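Local coordinates for protein cellulose 1,4-beta-cellobiosidase (PDB 4JJJ) that probably hydrolyses cellulose to cellobiose as a family 48 glycoside hydrolase, this chain being its catalytic (alpha/alpha)6 domain, at residues A179-E185 against V405-P409; T186-P190 against Y203-F207; I275-V279 against Q394-Y399. The protein carries 1 engineered substitution. All coordinates share one frame; numbering follows the deposited sequence.

Interaction 1 (A179-E185 against V405-P409). With CA (calcium ion), chain E; BGC (beta-D-glucopyranose), chain D.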
ATOM      1  N   ALA A 179     -10.965   5.819  10.475  1.00  7.67           N
ATOM      2  CA  ALA A 179     -11.136   6.408   9.206  1.00  7.92           C
ATOM      3  C   ALA A 179     -10.881   7.847   9.033  1.00  6.93           C
ATOM      4  O   ALA A 179     -10.616   8.338   7.929  1.00  7.57           O
ATOM      5  CB  ALA A 179     -12.544   6.086   8.665  1.00  7.19           C
ATOM      6  N   ARG A 180     -10.999   8.617  10.132  1.00  7.77           N
ATOM      7  CA  ARG A 180     -10.911  10.051  10.041  1.00  7.40           C
ATOM      8  C   ARG A 180      -9.553  10.508  10.448  1.00  7.09           C
ATOM      9  O   ARG A 180      -9.319  11.680  10.510  1.00  8.27           O
ATOM     10  CB  ARG A 180     -12.039  10.683  10.918  1.00  9.08           C
ATOM     11  CG  ARG A 180     -13.378  10.613  10.202  1.00  9.65           C
ATOM     12  CD  ARG A 180     -14.432  11.482  10.894  1.00 11.08           C
ATOM     13  NE  ARG A 180     -14.135  12.882  10.844  1.00 11.28           N
ATOM     14  CZ  ARG A 180     -14.950  13.833  11.322  1.00 14.32           C
ATOM     15  NH1 ARG A 180     -16.133  13.490  11.864  1.00 14.34           N
ATOM     16  NH2 ARG A 180     -14.591  15.111  11.268  1.00 14.52           N
ATOM     17  N   GLU A 181      -8.666   9.588  10.758  1.00  6.28           N
ATOM     18  CA  GLU A 181      -7.311  10.006  11.174  1.00  6.34           C
ATOM     19  C   GLU A 181      -6.452  10.064   9.866  1.00  6.25           C
ATOM     20  O   GLU A 181      -5.996   9.016   9.386  1.00  7.31           O
ATOM     21  CB  GLU A 181      -6.725   9.039  12.181  1.00  6.56           C
ATOM     22  CG  GLU A 181      -5.350   9.439  12.660  1.00  7.79           C
ATOM     23  CD  GLU A 181      -4.626   8.374  13.398  1.00  8.21           C
ATOM     24  OE1 GLU A 181      -4.623   7.161  12.951  1.00  7.47           O
ATOM     25  OE2 GLU A 181      -4.112   8.612  14.564  1.00  8.20           O
ATOM     26  N   SER A 182      -6.216  11.270   9.362  1.00  6.17           N
ATOM     27  CA  SER A 182      -5.364  11.471   8.205  1.00  5.44           C
ATOM     28  C   SER A 182      -3.857  11.393   8.578  1.00  5.15           C
ATOM     29  O   SER A 182      -3.461  11.239   9.734  1.00  5.06           O
ATOM     30  CB  SER A 182      -5.641  12.801   7.682  1.00  5.79           C
ATOM     31  OG  SER A 182      -4.948  13.845   8.411  1.00  7.06           O
ATOM     32  N   VAL A 183      -3.029  11.436   7.518  1.00  5.79           N
ATOM     33  CA  VAL A 183      -1.539  11.466   7.670  1.00  5.94           C
ATOM     34  C   VAL A 183      -1.113  12.574   8.598  1.00  5.85           C
ATOM     35  O   VAL A 183      -0.062  12.535   9.249  1.00  5.88           O
ATOM     36  CB  VAL A 183      -0.909  11.592   6.258  1.00  6.43           C
ATOM     37  CG1 VAL A 183      -1.313  12.904   5.599  1.00  6.92           C
ATOM     38  CG2 VAL A 183       0.594  11.328   6.314  1.00  6.55           C
ATOM     39  N   TRP A 184      -1.924  13.660   8.665  1.00  6.08           N
ATOM     40  CA  TRP A 184      -1.622  14.871   9.494  1.00  6.52           C
ATOM     41  C   TRP A 184      -1.954  14.672  10.961  1.00  6.78           C
ATOM     42  O   TRP A 184      -1.561  15.514  11.755  1.00  7.64           O
ATOM     43  CB  TRP A 184      -2.375  16.059   8.985  1.00  6.67           C
ATOM     44  CG  TRP A 184      -2.092  16.380   7.587  1.00  7.00           C
ATOM     45  CD1 TRP A 184      -2.775  15.913   6.495  1.00  7.77           C
ATOM     46  CD2 TRP A 184      -0.931  17.011   7.102  1.00  7.23           C
ATOM     47  NE1 TRP A 184      -2.139  16.344   5.327  1.00  7.86           N
ATOM     48  CE2 TRP A 184      -0.998  17.017   5.684  1.00  7.68           C
ATOM     49  CE3 TRP A 184       0.125  17.660   7.720  1.00  8.58           C
ATOM     50  CZ2 TRP A 184       0.026  17.584   4.888  1.00  8.69           C
ATOM     51  CZ3 TRP A 184       1.118  18.228   6.934  1.00  8.53           C
ATOM     52  CH2 TRP A 184       1.050  18.220   5.564  1.00  8.61           C
ATOM     53  N   GLU A 185      -2.689  13.591  11.297  1.00  6.35           N
ATOM     54  CA  GLU A 185      -3.361  13.451  12.614  1.00  6.42           C
ATOM     55  C   GLU A 185      -2.906  12.291  13.423  1.00  6.79           C
ATOM     56  O   GLU A 185      -3.497  12.000  14.435  1.00  6.35           O
ATOM     57  CB  GLU A 185      -4.876  13.434  12.386  1.00  7.36           C
ATOM     58  CG  GLU A 185      -5.467  14.760  11.833  1.00  8.19           C
ATOM     59  CD  GLU A 185      -6.841  14.642  11.291  1.00  9.69           C
ATOM     60  OE1 GLU A 185      -7.105  13.698  10.560  1.00  9.45           O
ATOM     61  OE2 GLU A 185      -7.695  15.488  11.529  1.00  8.25           O
ATOM     62  N   VAL A 405     -11.752   2.361   3.975  1.00  6.35           N
ATOM     63  CA  VAL A 405     -10.752   2.556   4.990  1.00  6.85           C
ATOM     64  C   VAL A 405     -10.456   4.005   5.330  1.00  8.61           C
ATOM     65  O   VAL A 405     -10.663   4.372   6.495  1.00 12.05           O
ATOM     66  CB  VAL A 405      -9.471   1.755   4.804  1.00  6.72           C
ATOM     67  CG1 VAL A 405      -8.594   1.899   6.004  1.00  7.55           C
ATOM     68  CG2 VAL A 405      -9.802   0.259   4.534  1.00  6.43           C
ATOM     69  N   TRP A 406      -9.848   4.743   4.419  1.00  7.39           N
ATOM     70  CA  TRP A 406      -9.456   6.160   4.676  1.00  7.30           C
ATOM     71  C   TRP A 406     -10.660   7.029   4.242  1.00  7.71           C
ATOM     72  O   TRP A 406     -11.209   6.877   3.121  1.00  6.21           O
ATOM     73  CB  TRP A 406      -8.292   6.603   3.801  1.00  8.46           C
ATOM     74  CG  TRP A 406      -6.916   6.259   4.218  1.00  8.17           C
ATOM     75  CD1 TRP A 406      -6.494   5.390   5.148  1.00 10.22           C
ATOM     76  CD2 TRP A 406      -5.753   6.905   3.652  1.00  9.92           C
ATOM     77  NE1 TRP A 406      -5.085   5.440   5.186  1.00 11.28           N
ATOM     78  CE2 TRP A 406      -4.625   6.375   4.282  1.00 10.89           C
ATOM     79  CE3 TRP A 406      -5.597   7.876   2.728  1.00 10.43           C
ATOM     80  CZ2 TRP A 406      -3.346   6.829   3.956  1.00  9.31           C
ATOM     81  CZ3 TRP A 406      -4.275   8.354   2.415  1.00 11.39           C
ATOM     82  CH2 TRP A 406      -3.233   7.810   3.024  1.00  9.53           C
ATOM     83  N   ASN A 407     -11.052   7.973   5.124  1.00  6.91           N
ATOM     84  CA  ASN A 407     -12.022   9.014   4.717  1.00  7.10           C
ATOM     85  C   ASN A 407     -11.477  10.453   4.758  1.00  7.15           C
ATOM     86  O   ASN A 407     -12.125  11.407   4.523  1.00  6.73           O
ATOM     87  CB  ASN A 407     -13.194   8.956   5.661  1.00  6.16           C
ATOM     88  CG  ASN A 407     -14.017   7.674   5.693  1.00  6.87           C
ATOM     89  OD1 ASN A 407     -14.962   7.573   6.576  1.00  8.67           O
ATOM     90  ND2 ASN A 407     -13.792   6.753   4.823  1.00  6.60           N
ATOM     91  N   ASP A 408     -10.182  10.562   5.112  1.00  7.07           N
ATOM     92  CA  ASP A 408      -9.427  11.834   5.182  1.00  6.49           C
ATOM     93  C   ASP A 408      -8.080  11.686   4.529  1.00  7.10           C
ATOM     94  O   ASP A 408      -7.096  11.589   5.231  1.00  7.15           O
ATOM     95  CB  ASP A 408      -9.337  12.264   6.658  1.00  6.35           C
ATOM     96  CG  ASP A 408      -8.872  13.702   6.833  1.00  7.22           C
ATOM     97  OD1 ASP A 408      -8.864  14.077   8.043  1.00  7.05           O
ATOM     98  OD2 ASP A 408      -8.625  14.396   5.868  1.00  7.09           O
ATOM     99  N   PRO A 409      -8.038  11.717   3.187  1.00  6.57           N
ATOM    100  CA  PRO A 409      -9.087  11.920   2.230  1.00  6.53           C
ATOM    101  C   PRO A 409      -9.785  10.594   1.854  1.00  6.93           C
ATOM    102  O   PRO A 409      -9.258   9.531   2.073  1.00  6.30           O
ATOM    103  CB  PRO A 409      -8.316  12.434   1.028  1.00  6.72           C
ATOM    104  CG  PRO A 409      -7.066  11.647   1.044  1.00  7.36           C
ATOM    105  CD  PRO A 409      -6.709  11.604   2.512  1.00  6.97           C
TER
HETATM  106 CA    CA E 704      -9.437  14.027  10.236  1.00  8.03          CA
HETATM  107  C2  BGC D   1      -1.954   2.747   4.447  1.00  7.01           C
HETATM  108  C3  BGC D   1      -2.125   2.737   5.966  1.00  6.09           C
HETATM  109  C4  BGC D   1      -1.907   1.346   6.469  1.00  5.99           C
HETATM  110  C5  BGC D   1      -0.592   0.737   6.064  1.00  5.23           C
HETATM  111  C6  BGC D   1      -0.380  -0.694   6.543  1.00  4.65           C
HETATM  112  C1  BGC D   1      -0.672   2.035   4.120  1.00  5.91           C
HETATM  113  O1  BGC D   1      -0.530   1.946   2.694  1.00  5.90           O
HETATM  114  O2  BGC D   1      -1.977   4.072   3.874  1.00  8.90           O
HETATM  115  O3  BGC D   1      -3.493   3.141   6.227  1.00  6.51           O
HETATM  116  O4  BGC D   1      -1.786   1.564   7.919  1.00  5.93           O
HETATM  117  O5  BGC D   1      -0.562   0.723   4.626  1.00  5.20           O
HETATM  118  O6  BGC D   1      -1.492  -1.509   6.072  1.00  4.67           O
HETATM  119  O   HOH W   1      -8.243   8.790   6.364  1.00  8.65           O
HETATM  120  O   HOH W   2     -11.764  13.766   9.324  1.00  8.78           O
HETATM  121  O   HOH W   3      -4.445  10.682   5.052  1.00 10.02           O
HETATM  122  O   HOH W   4     -10.392  13.980  12.375  1.00  8.96           O

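Interaction 2 (T186-P190 against Y203-F207)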
ATOM      1  N   THR A 186      -1.812  11.611  13.020  1.00  5.61           N
ATOM      2  CA  THR A 186      -1.293  10.431  13.702  1.00  6.19           C
ATOM      3  C   THR A 186      -0.246  10.854  14.752  1.00  6.54           C
ATOM      4  O   THR A 186       0.301  11.966  14.715  1.00  6.70           O
ATOM      5  CB  THR A 186      -0.522   9.523  12.705  1.00  6.51           C
ATOM      6  OG1 THR A 186       0.561  10.348  12.134  1.00  7.12           O
ATOM      7  CG2 THR A 186      -1.489   9.033  11.615  1.00  6.76           C
ATOM      8  N   ILE A 187       0.047   9.937  15.648  1.00  6.41           N
ATOM      9  CA  ILE A 187       1.160  10.051  16.595  1.00  6.29           C
ATOM     10  C   ILE A 187       2.109   8.865  16.233  1.00  6.23           C
ATOM     11  O   ILE A 187       1.852   7.696  16.548  1.00  6.28           O
ATOM     12  CB  ILE A 187       0.698  10.015  18.080  1.00  6.52           C
ATOM     13  CG1 ILE A 187      -0.282  11.163  18.324  1.00  6.66           C
ATOM     14  CG2 ILE A 187       1.929   9.988  18.957  1.00  6.40           C
ATOM     15  CD1 ILE A 187      -1.043  10.996  19.604  1.00  7.52           C
ATOM     16  N   PRO A 188       3.233   9.190  15.506  1.00  6.46           N
ATOM     17  CA  PRO A 188       4.185   8.158  15.191  1.00  6.40           C
ATOM     18  C   PRO A 188       4.734   7.474  16.444  1.00  6.64           C
ATOM     19  O   PRO A 188       5.046   8.146  17.419  1.00  8.17           O
ATOM     20  CB  PRO A 188       5.278   8.851  14.343  1.00  6.41           C
ATOM     21  CG  PRO A 188       4.548  10.083  13.823  1.00  6.45           C
ATOM     22  CD  PRO A 188       3.670  10.517  15.033  1.00  6.55           C
ATOM     23  N   HIS A 189       4.894   6.194  16.313  1.00  6.86           N
ATOM     24  CA  HIS A 189       5.264   5.340  17.439  1.00  6.35           C
ATOM     25  C   HIS A 189       6.046   4.108  17.024  1.00  7.25           C
ATOM     26  O   HIS A 189       6.054   3.666  15.852  1.00  6.36           O
ATOM     27  CB  HIS A 189       4.001   4.972  18.212  1.00  6.38           C
ATOM     28  CG  HIS A 189       2.984   4.239  17.406  1.00  6.31           C
ATOM     29  ND1 HIS A 189       2.046   4.852  16.601  1.00  5.56           N
ATOM     30  CD2 HIS A 189       2.835   2.929  17.212  1.00  6.18           C
ATOM     31  CE1 HIS A 189       1.322   3.934  15.984  1.00  5.54           C
ATOM     32  NE2 HIS A 189       1.755   2.758  16.354  1.00  6.31           N
ATOM     33  N   PRO A 190       6.770   3.514  17.993  1.00  6.85           N
ATOM     34  CA  PRO A 190       7.586   2.336  17.657  1.00  7.35           C
ATOM     35  C   PRO A 190       6.675   1.076  17.544  1.00  7.00           C
ATOM     36  O   PRO A 190       5.731   0.850  18.370  1.00  7.13           O
ATOM     37  CB  PRO A 190       8.459   2.145  18.894  1.00  7.85           C
ATOM     38  CG  PRO A 190       7.676   2.758  19.997  1.00  7.74           C
ATOM     39  CD  PRO A 190       6.934   3.919  19.421  1.00  7.80           C
ATOM     40  N   TYR A 203       3.323   4.212  24.048  1.00  9.29           N
ATOM     41  CA  TYR A 203       2.281   4.848  23.302  1.00  8.86           C
ATOM     42  C   TYR A 203       0.970   4.038  23.324  1.00  8.69           C
ATOM     43  O   TYR A 203      -0.004   4.440  22.740  1.00  7.72           O
ATOM     44  CB  TYR A 203       2.719   4.977  21.823  1.00  8.59           C
ATOM     45  CG  TYR A 203       3.879   5.979  21.625  1.00  7.67           C
ATOM     46  CD1 TYR A 203       5.171   5.626  21.973  1.00  7.73           C
ATOM     47  CD2 TYR A 203       3.638   7.240  21.043  1.00  7.99           C
ATOM     48  CE1 TYR A 203       6.191   6.515  21.792  1.00  8.59           C
ATOM     49  CE2 TYR A 203       4.655   8.150  20.868  1.00  8.47           C
ATOM     50  CZ  TYR A 203       5.941   7.758  21.233  1.00  7.91           C
ATOM     51  OH  TYR A 203       7.034   8.637  21.011  1.00  9.63           O
ATOM     52  N   LEU A 204       0.967   2.893  24.062  1.00 10.32           N
ATOM     53  CA  LEU A 204      -0.074   1.897  23.840  1.00 10.35           C
ATOM     54  C   LEU A 204      -1.449   2.472  24.210  1.00 10.43           C
ATOM     55  O   LEU A 204      -2.486   2.168  23.526  1.00  9.81           O
ATOM     56  CB  LEU A 204       0.174   0.667  24.675  1.00 11.25           C
ATOM     57  CG  LEU A 204       1.436  -0.049  24.438  1.00 11.60           C
ATOM     58  CD1 LEU A 204       1.584  -1.224  25.374  1.00 12.89           C
ATOM     59  CD2 LEU A 204       1.524  -0.504  22.950  1.00 11.70           C
ATOM     60  N   ASP A 205      -1.510   3.258  25.292  1.00 10.03           N
ATOM     61  CA  ASP A 205      -2.739   3.740  25.761  1.00 10.78           C
ATOM     62  C   ASP A 205      -3.249   4.983  25.137  1.00  9.31           C
ATOM     63  O   ASP A 205      -4.259   5.550  25.621  1.00 11.07           O
ATOM     64  CB  ASP A 205      -2.749   3.851  27.334  1.00 10.96           C
ATOM     65  CG  ASP A 205      -1.605   4.725  27.900  1.00 13.03           C
ATOM     66  OD1 ASP A 205      -0.820   5.267  27.119  1.00 12.75           O
ATOM     67  OD2 ASP A 205      -1.608   4.985  29.154  1.00 12.76           O
ATOM     68  N   LEU A 206      -2.655   5.423  23.991  1.00  8.93           N
ATOM     69  CA  LEU A 206      -3.303   6.408  23.147  1.00  9.25           C
ATOM     70  C   LEU A 206      -4.388   5.677  22.305  1.00  7.98           C
ATOM     71  O   LEU A 206      -5.265   6.276  21.776  1.00  9.34           O
ATOM     72  CB  LEU A 206      -2.229   6.950  22.172  1.00  9.21           C
ATOM     73  CG  LEU A 206      -1.167   7.861  22.782  1.00  9.44           C
ATOM     74  CD1 LEU A 206       0.022   8.067  21.841  1.00 10.62           C
ATOM     75  CD2 LEU A 206      -1.747   9.184  23.090  1.00 10.02           C
ATOM     76  N   PHE A 207      -4.174   4.373  22.124  1.00  8.39           N
ATOM     77  CA  PHE A 207      -4.833   3.584  21.115  1.00  8.92           C
ATOM     78  C   PHE A 207      -5.797   2.546  21.628  1.00 10.17           C
ATOM     79  O   PHE A 207      -6.878   2.434  21.078  1.00 11.23           O
ATOM     80  CB  PHE A 207      -3.815   2.999  20.134  1.00  8.67           C
ATOM     81  CG  PHE A 207      -2.850   4.028  19.599  1.00  8.52           C
ATOM     82  CD1 PHE A 207      -3.295   5.164  18.993  1.00  8.61           C
ATOM     83  CD2 PHE A 207      -1.465   3.850  19.691  1.00  9.01           C
ATOM     84  CE1 PHE A 207      -2.430   6.120  18.482  1.00  9.54           C
ATOM     85  CE2 PHE A 207      -0.581   4.775  19.209  1.00  9.72           C
ATOM     86  CZ  PHE A 207      -1.066   5.892  18.561  1.00  8.32           C
TER

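Interaction 3 (I275-V279 against Q394-Y399)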
ATOM      1  N   ILE A 275     -18.160 -14.077   6.622  1.00  9.99           N
ATOM      2  CA  ILE A 275     -18.501 -13.063   5.635  1.00  9.48           C
ATOM      3  C   ILE A 275     -19.937 -13.038   5.239  1.00 10.40           C
ATOM      4  O   ILE A 275     -20.555 -14.096   4.954  1.00 10.82           O
ATOM      5  CB  ILE A 275     -17.686 -13.225   4.336  1.00 10.86           C
ATOM      6  CG1 ILE A 275     -16.186 -13.261   4.624  1.00 10.11           C
ATOM      7  CG2 ILE A 275     -18.142 -12.168   3.325  1.00 11.12           C
ATOM      8  CD1 ILE A 275     -15.619 -11.975   5.154  1.00  9.73           C
ATOM      9  N   GLY A 276     -20.522 -11.865   5.262  1.00 10.14           N
ATOM     10  CA  GLY A 276     -21.794 -11.639   4.604  1.00 10.32           C
ATOM     11  C   GLY A 276     -22.864 -11.217   5.579  1.00 10.73           C
ATOM     12  O   GLY A 276     -23.099 -11.899   6.539  1.00 11.88           O
ATOM     13  N   ASN A 277     -23.492 -10.101   5.253  1.00 10.53           N
ATOM     14  CA  ASN A 277     -24.545  -9.479   6.088  1.00 13.50           C
ATOM     15  C   ASN A 277     -24.110  -9.469   7.557  1.00 13.57           C
ATOM     16  O   ASN A 277     -24.827  -9.819   8.495  1.00 13.75           O
ATOM     17  CB  ASN A 277     -25.838 -10.217   5.832  1.00 14.57           C
ATOM     18  CG  ASN A 277     -26.228 -10.158   4.337  1.00 19.89           C
ATOM     19  OD1 ASN A 277     -26.300  -9.114   3.780  1.00 23.75           O
ATOM     20  ND2 ASN A 277     -26.340 -11.302   3.684  1.00 29.67           N
ATOM     21  N   CYS A 278     -22.853  -9.048   7.770  1.00 12.13           N
ATOM     22  CA  CYS A 278     -22.211  -9.170   9.061  1.00 12.35           C
ATOM     23  C   CYS A 278     -22.482  -7.871   9.749  1.00 13.26           C
ATOM     24  O   CYS A 278     -21.616  -6.944   9.788  1.00 11.57           O
ATOM     25  CB  CYS A 278     -20.713  -9.405   8.880  1.00 13.72           C
ATOM     26  SG  CYS A 278     -19.793  -9.756  10.396  1.00 12.84           S
ATOM     27  N   VAL A 279     -23.662  -7.805  10.417  1.00 13.94           N
ATOM     28  CA  VAL A 279     -24.165  -6.550  10.961  1.00 15.49           C
ATOM     29  C   VAL A 279     -24.428  -6.855  12.443  1.00 16.23           C
ATOM     30  O   VAL A 279     -25.178  -7.784  12.745  1.00 22.81           O
ATOM     31  CB  VAL A 279     -25.448  -6.087  10.278  1.00 15.79           C
ATOM     32  CG1 VAL A 279     -26.005  -4.861  10.931  1.00 17.66           C
ATOM     33  CG2 VAL A 279     -25.161  -5.771   8.835  1.00 18.86           C
ATOM     34  N   GLN A 394     -24.346  -4.542  -2.538  1.00  7.21           N
ATOM     35  CA  GLN A 394     -23.559  -5.608  -1.932  1.00  7.24           C
ATOM     36  C   GLN A 394     -22.757  -6.410  -2.965  1.00  7.03           C
ATOM     37  O   GLN A 394     -23.119  -6.479  -4.168  1.00  6.92           O
ATOM     38  CB  GLN A 394     -24.416  -6.529  -1.130  1.00  7.40           C
ATOM     39  CG  GLN A 394     -24.967  -5.868   0.115  1.00  8.31           C
ATOM     40  CD  GLN A 394     -25.775  -6.844   0.932  1.00 13.03           C
ATOM     41  OE1 GLN A 394     -26.887  -7.139   0.536  1.00 18.41           O
ATOM     42  NE2 GLN A 394     -25.238  -7.377   1.988  1.00 14.33           N
ATOM     43  N   PHE A 395     -21.714  -7.026  -2.475  1.00  6.71           N
ATOM     44  CA  PHE A 395     -20.859  -7.940  -3.274  1.00  7.19           C
ATOM     45  C   PHE A 395     -20.566  -9.075  -2.277  1.00  6.85           C
ATOM     46  O   PHE A 395     -19.835  -8.915  -1.301  1.00  7.35           O
ATOM     47  CB  PHE A 395     -19.592  -7.235  -3.718  1.00  6.88           C
ATOM     48  CG  PHE A 395     -18.638  -8.137  -4.442  1.00  6.36           C
ATOM     49  CD1 PHE A 395     -18.767  -8.358  -5.736  1.00  6.23           C
ATOM     50  CD2 PHE A 395     -17.541  -8.677  -3.803  1.00  6.19           C
ATOM     51  CE1 PHE A 395     -17.859  -9.172  -6.451  1.00  5.90           C
ATOM     52  CE2 PHE A 395     -16.646  -9.528  -4.398  1.00  6.24           C
ATOM     53  CZ  PHE A 395     -16.808  -9.754  -5.778  1.00  6.43           C
ATOM     54  N   TYR A 396     -21.081 -10.280  -2.553  1.00  7.96           N
ATOM     55  CA  TYR A 396     -20.892 -11.431  -1.713  1.00  8.21           C
ATOM     56  C   TYR A 396     -21.216 -11.128  -0.249  1.00  8.34           C
ATOM     57  O   TYR A 396     -20.488 -11.516   0.675  1.00 10.04           O
ATOM     58  CB  TYR A 396     -19.514 -12.092  -1.942  1.00  9.19           C
ATOM     59  CG  TYR A 396     -19.312 -12.797  -3.236  1.00  8.73           C
ATOM     60  CD1 TYR A 396     -19.421 -14.151  -3.275  1.00  9.41           C
ATOM     61  CD2 TYR A 396     -19.067 -12.135  -4.418  1.00  7.86           C
ATOM     62  CE1 TYR A 396     -19.301 -14.812  -4.466  1.00  8.85           C
ATOM     63  CE2 TYR A 396     -18.945 -12.768  -5.606  1.00  9.05           C
ATOM     64  CZ  TYR A 396     -19.103 -14.118  -5.629  1.00  9.88           C
ATOM     65  OH  TYR A 396     -18.880 -14.780  -6.828  1.00 11.13           O
ATOM     66  N   GLY A 397     -22.253 -10.360  -0.077  1.00  8.24           N
ATOM     67  CA  GLY A 397     -22.722 -10.006   1.280  1.00  8.37           C
ATOM     68  C   GLY A 397     -21.966  -8.874   1.983  1.00  8.92           C
ATOM     69  O   GLY A 397     -22.327  -8.516   3.119  1.00  9.63           O
ATOM     70  N   MET A 398     -20.893  -8.418   1.385  1.00  7.35           N
ATOM     71  CA  MET A 398     -20.193  -7.213   1.824  1.00  7.39           C
ATOM     72  C   MET A 398     -20.820  -5.970   1.239  1.00  7.46           C
ATOM     73  O   MET A 398     -21.597  -6.042   0.258  1.00  8.86           O
ATOM     74  CB  MET A 398     -18.682  -7.361   1.467  1.00  7.54           C
ATOM     75  CG  MET A 398     -18.037  -8.452   2.170  1.00  8.73           C
ATOM     76  SD  MET A 398     -16.210  -8.267   2.135  1.00 10.03           S
ATOM     77  CE  MET A 398     -16.008  -8.448   0.355  1.00  9.18           C
ATOM     78  N   TYR A 399     -20.519  -4.818   1.865  1.00  7.23           N
ATOM     79  CA  TYR A 399     -21.179  -3.617   1.536  1.00  7.51           C
ATOM     80  C   TYR A 399     -20.353  -2.679   0.736  1.00  7.22           C
ATOM     81  O   TYR A 399     -19.219  -2.384   1.158  1.00  8.09           O
ATOM     82  CB  TYR A 399     -21.631  -2.912   2.830  1.00  7.62           C
ATOM     83  CG  TYR A 399     -22.665  -3.784   3.573  1.00  9.74           C
ATOM     84  CD1 TYR A 399     -23.947  -3.819   3.137  1.00 10.25           C
ATOM     85  CD2 TYR A 399     -22.264  -4.584   4.611  1.00 11.90           C
ATOM     86  CE1 TYR A 399     -24.875  -4.662   3.761  1.00 12.59           C
ATOM     87  CE2 TYR A 399     -23.179  -5.417   5.235  1.00 13.88           C
ATOM     88  CZ  TYR A 399     -24.471  -5.413   4.792  1.00 13.11           C
ATOM     89  OH  TYR A 399     -25.433  -6.273   5.365  1.00 15.73           O
TER
HETATM   90  O   HOH W   5     -21.156  -8.003   5.630  1.00 11.34           O

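Interaction 1 (A179-E185 against V405-P409)
Val405 meets Ala179 through its backbone: its carbonyl O lies 3.3 Å from Ala179 CB and also takes a CA-H...O contact from Ala179 CA. Trp406 CB points away from 179-185, and its indole NE1 donates to O3 of a bound glucose unit at 3.0 Å, the hydroxyl lying at the ring edge. Trp299 gives the same sugar a second N-H. Asn407 supplies the direct backbone link, its N to Ala179 O at 2.9 Å with an N-H...O angle of 158°. Its amide swings back over its own chain, ND2 donating to Trp406 O from above the carbonyl plane, which leaves OD1 beside Ala179 CB.

The two loops also close a calcium site, two residues along the chain from the tryptophan that binds the glucan, and Asp408 is the ligand contributed by 405-409. With CG anti to the backbone N (chi1 -167°), its carboxylate reaches across to 179-185, and OD1 binds calcium at 2.3 Å. Arg180 O and both carboxylate oxygens of Glu185 also coordinate the ion, with two waters and Glu560. The Glu185 and Asp408 carboxylates cross with planes 86° apart, and the metal accounts for the 3.1 Å between Glu185 OE1 and Asp408 OD1. Glu185 OE1 also accepts from Ser182 N on its anti lone pair and from Ser182 OG above the carboxylate plane; that OG accepts from Trp184 N in an ST turn. Asp408 OD2 forms a salt bridge with Arg551. Asp408 O packs 3.1 Å from Ser182 CB and accepts from a water that also accepts from Val183 N, just before the cis peptide bond to Pro409.

Interaction 2 (T186-P190 against Y203-F207)
His189 and Tyr203 meet by a CH-pi contact: His189 CB sits over one face of the phenol ring, 3.8 Å from its centroid. The offset is toward the CG end, since Tyr203 CG and CD2 are the nearest ring atoms.

Aromatic contact continues on the imidazole. Phe207 CE2 lies over one face of the His189 ring, yet the planes are inclined at 48° with centroids 4.9 Å apart, so the pair is oblique. One polar bond fixes the imidazole: ND1 donates to Ile187 O at 2.9 Å, nearly straight (172°), in the carbonyl plane and in the ring plane. A chi1 of 60°, placing CG between the backbone N and carbonyl carbon, turns the ring back toward that oxygen; the edge of the Phe207 ring, at CZ, also comes near it.

Apolar contacts complete the seam. Ile187 divides its branches, CG2 coming in at the edge of the Tyr203 ring while its CD1 lies 3.8 Å from Leu206 CD1, the two side chains crossing at about a right angle. Pro190 CD approaches Tyr203 CD1 to 3.5 Å. Pro188 O, buried here without a polar partner in the model, lies near Tyr203 CE2. Replacing Tyr203 by an alanine would probably open a gap between Ile187 CG2 and Pro190 CD and leave His189 CB without the ring face it rests on.

The contact folds the loop before strand 208-209 over strand 189-190, an outermost strand of its antiparallel sheet, whose His189 makes backbone hydrogen bonds to Asn173 of strand 170-173; strand 216-220 of another sheet adds Arg218, which touches His189 and bonds Pro190 O.

Interaction 3 (I275-V279 against Q394-Y399)
A beta hairpin with a type I' turn from Phe395 to Met398 receives the loop 275-279 against its tip; its strands belong to an antiparallel sheet, and the loop carries Cys278 of the Cys278-Cys284 disulfide. Phe395 and Met398 bond to each other N to O in both directions, the pattern of a two-residue hairpin.

The closest CA atoms across the contact are those of Gly276 and Gly397, 3.8 Å apart. A beta carbon on Gly397 would clash with Gly276 CA, and the positive phi of Gly397 also favours glycine. This closeness lets Gly397 O gather several donors: Asn277 N at 2.9 Å, a C-H contact from Gly276 CA, and a water that also accepts from Cys278 N.

At the turn itself, Ile275 CG2 lies 3.6 Å from Tyr396 O, and it packs against Met398 CG as the chain leaves the turn. The Tyr396 ring leads away from the loop, its hydroxyl bonded to Glu361, a ligand of a zinc ion. On the other flank Val279 CG2 lies 3.5 Å from Tyr399 OH, the two side chains crossing at about a right angle, while Cys278 N comes to the edge of the Tyr399 ring.

The side-chain bond joins two amides whose planes are 60° apart. The extended Gln394 chain carries its amide to the loop, and NE2 donates to Asn277 OD1 at 2.7 Å with an N-H...O angle of 164°. The acceptor lies in the Gln394 amide plane, but the donor is tilted 30° from the Asn277 carbonyl plane; the same NE2 makes a weak bond to Gly397 O.

Overall arrangement
From the N terminus, the chain first enters interaction 1 at 179-185, after strand 170-173, and runs directly into 186-190. Interaction 2 closes soon after, joining strand 189-190 to the loop before strand 208-209. Interaction 3 opens at 275-279, in the loop after helix 250-263, and closes on the hairpin 394-399. Only at 405-409 does interaction 1 close, joining the loop before strand 189-190 to the loop before helix 416-432; its long loop encloses the other two, which follow each other in series without crossing. Interactions 1 and 2 touch where Glu181 packs on Thr186, whereas interaction 3 stands apart, its centre about 24 Å from that of interaction 1.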